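Local coordinates for designed Anbu Protein (Synthetic construct, PDB 5LOY) that forms helical assemblies as a consensus-designed Anbu, a likely proteasome precursor, and probably shares the fold and active-site plan of N-terminal nucleophile hydrolases, at residues A[15-20]-A[30-35]; A[146-151]-A[182-187]. One frame throughout, in Å; residues are numbered along the deposited sequence.

Interaction 1: A[15-20]-A[30-35]; sequences ASDSRT and FRKMHV
The side chain of Lys32 runs over the backbone carbonyl of Asp17, with CD of Lys32 3.3 Å from O of Asp17, and it crosses the Asp17 carboxylate obliquely, CE of Lys32 lying 3.4 Å from OD1. The methylenes thus pack beside the acid while the amine goes further: NZ of Lys32 stays 4.8 Å from OD1 of Asp17. A bend at the last torsion (chi4 -64°) turns this amine to Thr20, which it meets tip to tip with a hydrogen bond of 2.7 Å from NZ to OG1. Thr20 suits the spot because its hydroxyl accepts from Lys32 and donates to the carbonyl of Ser18, reaching it from 63° above the carbonyl plane. Within that plane the same oxygen takes a nearly straight bond from the backbone, Phe30 N to Ser18 O, 3.0 Å. At the other end of the contact a water accepts from OG of Ser16 and, at 2.7 Å, from N of Lys32, and donates to O of Asp17. The small Ser16 also accommodates Met33, whose CB lies 3.7 Å from OG of Ser16. A methionine in place of Lys32 has no amine, which would probably leave the Thr20 hydroxyl without its donor and Thr1 OG1 without the weak bond it receives from NZ. Asp17 is fixed by an Asx turn, OD2 accepting from Arg19 N at 3.2 Å, and by its bonds to the backbone nitrogens of Tyr2 and Gly188. Its OD2 also binds the amino nitrogen of Thr1. This grouping of an N-terminal threonine with an aspartate and a lysine is typical of proteasome-type N-terminal nucleophile active sites, and is consistent with such a site here.

Interaction 2: A[146-151]-A[182-187]; sequences IGETKY and RSNLSV
Tyr151 and Asn184 meet where helix 166-183 ends and the chain enters a type I beta turn, Asn184 to Val187, that carries an Asx turn on its first residue. The tight part of the contact lies between these two side chains. CB of Asn184 packs 3.6 Å from CE2 of Tyr151, and the side chains cross at about a right angle with ring and amide planes 53° apart. With CG anti to the backbone N (chi1 -178°), the amide of Asn184 extends to the phenol, and its ND2 donates to OH of Tyr151 over 3.0 Å, the hydroxyl lying close to the amide plane. A tyrosine suits this place by offering ring carbons for the CB atoms of Ser183 and Asn184 to pack against, and a hydroxyl to receive the amide. On the CD1 side of the ring, CB of Ser183 sits 3.8 Å from CD1 of Tyr151; a serine is small enough to lie there while its hydroxyl bonds to Asp157 of the second subunit. Thr180, one turn earlier in the helix, also touches the Tyr151 side chain.

The other side is looser and partly open to solvent. Glu148 contributes mainly its methylenes: CG lies 3.6 Å from OG of Ser186, and CB only grazes CG1 of Val187 at 4.2 Å. Its acid end turns away from the turn, OE1 forming an intersubunit salt bridge with NZ of Lys150 of the second subunit, which a glutamate is long enough to reach. What fixes the rotation of the Asn184 amide is its double role, donor through one end and acceptor through the other: OD1 of Asn184 takes the backbone N of Ser186 at 2.8 Å and the hydroxyl OG of Ser186 at 2.6 Å.

How the interactions relate
Both segments of interaction 1 come earlier in the chain than either segment of interaction 2, and their centres lie about 14 Å apart. Both reach the same antiparallel sheet, where strand 2-8 runs between strands 11-21 and 143-147; Thr1, the residue before that strand, has backbone hydrogen bonds to Arg19 on one side and Glu148 on the other. The turn after helix 166-183 also joins the two directly: NH1 of Arg19 lies 2.9 Å from O of Leu185, probably hydrogen-bonded, and Asp17 packs on Val187. Interaction 1 thus lies at the probable active site, whereas interaction 2 forms part of its surroundings and carries the contact outward to the second subunit.

Interaction 1: A[15-20]-A[30-35]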
loop_
_atom_site.group_PDB
_atom_site.type_symbol
_atom_site.label_atom_id
_atom_site.label_comp_id
_atom_site.label_asym_id
_atom_site.label_seq_id
_atom_site.Cartn_x
_atom_site.Cartn_y
_atom_site.Cartn_z
ATOM N N ALA A 15 -14.480 7.779 -7.115
ATOM C CA ALA A 15 -13.421 7.968 -8.097
ATOM C C ALA A 15 -12.898 6.649 -8.606
ATOM O O ALA A 15 -12.817 5.676 -7.856
ATOM C CB ALA A 15 -12.293 8.765 -7.478
ATOM N N SER A 16 -12.515 6.612 -9.868
ATOM C CA SER A 16 -11.970 5.389 -10.449
ATOM C C SER A 16 -11.018 5.705 -11.568
ATOM O O SER A 16 -11.205 6.699 -12.246
ATOM C CB SER A 16 -13.101 4.505 -10.999
ATOM O OG SER A 16 -13.827 5.200 -11.998
ATOM N N ASP A 17 -10.020 4.850 -11.777
ATOM C CA ASP A 17 -9.082 5.006 -12.891
ATOM C C ASP A 17 -9.575 4.190 -14.092
ATOM O O ASP A 17 -10.711 3.709 -14.082
ATOM C CB ASP A 17 -7.690 4.546 -12.482
ATOM C CG ASP A 17 -7.515 3.037 -12.606
ATOM O OD1 ASP A 17 -8.472 2.320 -12.225
ATOM O OD2 ASP A 17 -6.444 2.579 -13.109
ATOM N N SER A 18 -8.744 4.028 -15.124
ATOM C CA SER A 18 -9.174 3.313 -16.333
ATOM C C SER A 18 -8.195 2.283 -16.887
ATOM O O SER A 18 -8.461 1.670 -17.898
ATOM C CB SER A 18 -9.538 4.316 -17.434
ATOM O OG SER A 18 -8.463 5.208 -17.696
ATOM N N ARG A 19 -7.074 2.077 -16.227
ATOM C CA ARG A 19 -6.077 1.181 -16.756
ATOM C C ARG A 19 -6.487 -0.256 -16.417
ATOM O O ARG A 19 -6.772 -0.586 -15.276
ATOM C CB ARG A 19 -4.719 1.536 -16.197
ATOM C CG ARG A 19 -3.582 0.780 -16.837
ATOM C CD ARG A 19 -2.236 1.370 -16.440
ATOM N NE ARG A 19 -1.918 2.631 -17.101
ATOM C CZ ARG A 19 -0.783 3.315 -16.899
ATOM N NH1 ARG A 19 0.116 2.886 -16.035
ATOM N NH2 ARG A 19 -0.552 4.436 -17.550
ATOM N N THR A 20 -6.561 -1.091 -17.433
ATOM C CA THR A 20 -7.255 -2.345 -17.322
ATOM C C THR A 20 -6.499 -3.466 -18.028
ATOM O O THR A 20 -6.083 -3.311 -19.156
ATOM C CB THR A 20 -8.663 -2.247 -17.972
ATOM O OG1 THR A 20 -9.375 -1.124 -17.437
ATOM C CG2 THR A 20 -9.488 -3.491 -17.703
ATOM N N PHE A 30 -10.416 1.327 -20.169
ATOM C CA PHE A 30 -11.839 1.032 -20.027
ATOM C C PHE A 30 -12.360 1.787 -18.811
ATOM O O PHE A 30 -11.793 1.699 -17.740
ATOM C CB PHE A 30 -12.085 -0.462 -19.823
ATOM C CG PHE A 30 -11.941 -1.277 -21.066
ATOM C CD1 PHE A 30 -10.710 -1.774 -21.447
ATOM C CD2 PHE A 30 -13.038 -1.578 -21.842
ATOM C CE1 PHE A 30 -10.571 -2.532 -22.599
ATOM C CE2 PHE A 30 -12.911 -2.348 -22.989
ATOM C CZ PHE A 30 -11.672 -2.820 -23.374
ATOM N N ARG A 31 -13.443 2.530 -19.002
ATOM C CA ARG A 31 -14.119 3.265 -17.922
ATOM C C ARG A 31 -14.685 2.284 -16.862
ATOM O O ARG A 31 -15.243 1.264 -17.222
ATOM C CB ARG A 31 -15.246 4.093 -18.562
ATOM C CG ARG A 31 -15.940 5.108 -17.663
ATOM C CD ARG A 31 -17.190 5.713 -18.324
ATOM N NE ARG A 31 -17.289 7.156 -18.055
ATOM C CZ ARG A 31 -16.842 8.120 -18.865
ATOM N NH1 ARG A 31 -16.267 7.839 -20.024
ATOM N NH2 ARG A 31 -16.979 9.386 -18.508
ATOM N N LYS A 32 -14.560 2.609 -15.577
ATOM C CA LYS A 32 -15.015 1.725 -14.512
ATOM C C LYS A 32 -16.142 2.269 -13.643
ATOM O O LYS A 32 -16.511 1.654 -12.648
ATOM C CB LYS A 32 -13.829 1.377 -13.629
ATOM C CG LYS A 32 -12.711 0.673 -14.395
ATOM C CD LYS A 32 -11.483 0.556 -13.518
ATOM C CE LYS A 32 -10.215 0.213 -14.299
ATOM N NZ LYS A 32 -10.328 -1.124 -14.935
ATOM N N MET A 33 -16.699 3.413 -14.033
ATOM C CA MET A 33 -17.777 4.079 -13.319
ATOM C C MET A 33 -19.014 4.052 -14.193
ATOM O O MET A 33 -18.952 4.426 -15.378
ATOM C CB MET A 33 -17.390 5.523 -13.007
ATOM C CG MET A 33 -18.447 6.324 -12.252
ATOM S SD MET A 33 -17.965 8.015 -11.850
ATOM C CE MET A 33 -16.705 7.707 -10.617
ATOM N N HIS A 34 -20.128 3.596 -13.603
ATOM C CA HIS A 34 -21.422 3.492 -14.283
ATOM C C HIS A 34 -22.501 4.138 -13.403
ATOM O O HIS A 34 -22.604 3.850 -12.212
ATOM C CB HIS A 34 -21.790 2.029 -14.553
ATOM C CG HIS A 34 -20.710 1.252 -15.229
ATOM N ND1 HIS A 34 -20.692 1.022 -16.589
ATOM C CD2 HIS A 34 -19.587 0.673 -14.735
ATOM C CE1 HIS A 34 -19.615 0.322 -16.903
ATOM N NE2 HIS A 34 -18.925 0.102 -15.797
ATOM N N VAL A 35 -23.318 4.985 -14.015
ATOM C CA VAL A 35 -24.289 5.783 -13.308
ATOM C C VAL A 35 -25.716 5.473 -13.779
ATOM O O VAL A 35 -26.002 5.436 -14.968
ATOM C CB VAL A 35 -23.989 7.274 -13.506
ATOM C CG1 VAL A 35 -25.031 8.127 -12.798
ATOM C CG2 VAL A 35 -22.598 7.592 -12.987
HETATM O O HOH W 1 -13.158 4.817 -14.836
#

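Interaction 2: A[146-151]-A[182-187]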
loop_
_atom_site.group_PDB
_atom_site.type_symbol
_atom_site.label_atom_id
_atom_site.label_comp_id
_atom_site.label_asym_id
_atom_site.label_seq_id
_atom_site.Cartn_x
_atom_site.Cartn_y
_atom_site.Cartn_z
ATOM N N ILE A 146 -11.378 -0.728 -3.967
ATOM C CA ILE A 146 -11.185 -1.998 -4.679
ATOM C C ILE A 146 -10.071 -1.815 -5.708
ATOM O O ILE A 146 -9.767 -0.674 -6.092
ATOM C CB ILE A 146 -12.471 -2.481 -5.374
ATOM C CG1 ILE A 146 -12.996 -1.454 -6.366
ATOM C CG2 ILE A 146 -13.562 -2.783 -4.348
ATOM C CD1 ILE A 146 -14.309 -1.850 -7.009
ATOM N N GLY A 147 -9.471 -2.928 -6.150
ATOM C CA GLY A 147 -8.329 -2.892 -7.085
ATOM C C GLY A 147 -7.020 -2.984 -6.346
ATOM O O GLY A 147 -6.922 -3.734 -5.397
ATOM N N GLU A 148 -6.027 -2.192 -6.756
ATOM C CA GLU A 148 -4.795 -1.988 -5.959
ATOM C C GLU A 148 -5.014 -0.854 -4.979
ATOM O O GLU A 148 -4.977 0.311 -5.358
ATOM C CB GLU A 148 -3.621 -1.600 -6.851
ATOM C CG GLU A 148 -2.955 -2.774 -7.556
ATOM C CD GLU A 148 -2.357 -3.821 -6.615
ATOM O OE1 GLU A 148 -1.853 -3.476 -5.516
ATOM O OE2 GLU A 148 -2.388 -5.017 -6.984
ATOM N N THR A 149 -5.207 -1.189 -3.715
ATOM C CA THR A 149 -5.751 -0.253 -2.727
ATOM C C THR A 149 -4.772 0.221 -1.616
ATOM O O THR A 149 -5.009 1.223 -0.971
ATOM C CB THR A 149 -6.935 -0.932 -2.021
ATOM O OG1 THR A 149 -6.458 -2.070 -1.291
ATOM C CG2 THR A 149 -7.958 -1.431 -3.033
ATOM N N LYS A 150 -3.705 -0.518 -1.387
ATOM C CA LYS A 150 -2.918 -0.310 -0.198
ATOM C C LYS A 150 -2.056 0.919 -0.245
ATOM O O LYS A 150 -1.867 1.565 0.772
ATOM C CB LYS A 150 -2.062 -1.533 0.071
ATOM C CG LYS A 150 -2.910 -2.724 0.433
ATOM C CD LYS A 150 -2.095 -3.980 0.528
ATOM C CE LYS A 150 -2.978 -5.149 0.935
ATOM N NZ LYS A 150 -2.158 -6.367 1.120
ATOM N N TYR A 151 -1.605 1.288 -1.425
ATOM C CA TYR A 151 -0.796 2.500 -1.585
ATOM C C TYR A 151 -1.565 3.753 -1.193
ATOM O O TYR A 151 -0.989 4.690 -0.662
ATOM C CB TYR A 151 -0.309 2.662 -3.033
ATOM C CG TYR A 151 0.363 1.428 -3.625
ATOM C CD1 TYR A 151 1.714 1.184 -3.447
ATOM C CD2 TYR A 151 -0.365 0.516 -4.384
ATOM C CE1 TYR A 151 2.312 0.054 -4.005
ATOM C CE2 TYR A 151 0.230 -0.602 -4.945
ATOM C CZ TYR A 151 1.559 -0.834 -4.759
ATOM O OH TYR A 151 2.127 -1.951 -5.362
ATOM N N ARG A 182 2.074 6.865 -8.803
ATOM C CA ARG A 182 3.523 6.948 -8.677
ATOM C C ARG A 182 4.181 5.630 -8.316
ATOM O O ARG A 182 5.318 5.403 -8.667
ATOM C CB ARG A 182 3.916 7.943 -7.592
ATOM C CG ARG A 182 3.795 9.367 -8.039
ATOM C CD ARG A 182 3.898 10.292 -6.847
ATOM N NE ARG A 182 3.662 11.661 -7.298
ATOM C CZ ARG A 182 4.608 12.531 -7.666
ATOM N NH1 ARG A 182 5.897 12.206 -7.581
ATOM N NH2 ARG A 182 4.250 13.742 -8.087
ATOM N N SER A 183 3.484 4.780 -7.574
ATOM C CA SER A 183 4.111 3.627 -6.970
ATOM C C SER A 183 3.711 2.307 -7.605
ATOM O O SER A 183 4.350 1.315 -7.326
ATOM C CB SER A 183 3.811 3.626 -5.469
ATOM O OG SER A 183 4.526 4.685 -4.836
ATOM N N ASN A 184 2.707 2.301 -8.473
ATOM C CA ASN A 184 2.241 1.070 -9.081
ATOM C C ASN A 184 1.729 1.293 -10.492
ATOM O O ASN A 184 0.804 2.078 -10.712
ATOM C CB ASN A 184 1.113 0.482 -8.226
ATOM C CG ASN A 184 0.592 -0.848 -8.761
ATOM O OD1 ASN A 184 -0.111 -0.885 -9.758
ATOM N ND2 ASN A 184 0.959 -1.943 -8.107
ATOM N N LEU A 185 2.320 0.597 -11.445
ATOM C CA LEU A 185 2.017 0.869 -12.848
ATOM C C LEU A 185 0.727 0.241 -13.379
ATOM O O LEU A 185 0.436 0.369 -14.573
ATOM C CB LEU A 185 3.213 0.483 -13.741
ATOM C CG LEU A 185 4.432 1.411 -13.562
ATOM C CD1 LEU A 185 5.526 1.045 -14.558
ATOM C CD2 LEU A 185 4.056 2.875 -13.736
ATOM N N SER A 186 -0.038 -0.435 -12.534
ATOM C CA SER A 186 -1.271 -1.063 -12.998
ATOM C C SER A 186 -2.450 -0.084 -12.848
ATOM O O SER A 186 -3.546 -0.367 -13.318
ATOM C CB SER A 186 -1.542 -2.401 -12.277
ATOM O OG SER A 186 -1.998 -2.182 -10.943
ATOM N N VAL A 187 -2.219 1.063 -12.213
ATOM C CA VAL A 187 -3.226 2.119 -12.212
ATOM C C VAL A 187 -2.777 3.367 -12.987
ATOM O O VAL A 187 -1.598 3.714 -12.991
ATOM C CB VAL A 187 -3.866 2.371 -10.814
ATOM C CG1 VAL A 187 -3.347 1.417 -9.759
ATOM C CG2 VAL A 187 -3.782 3.809 -10.376
#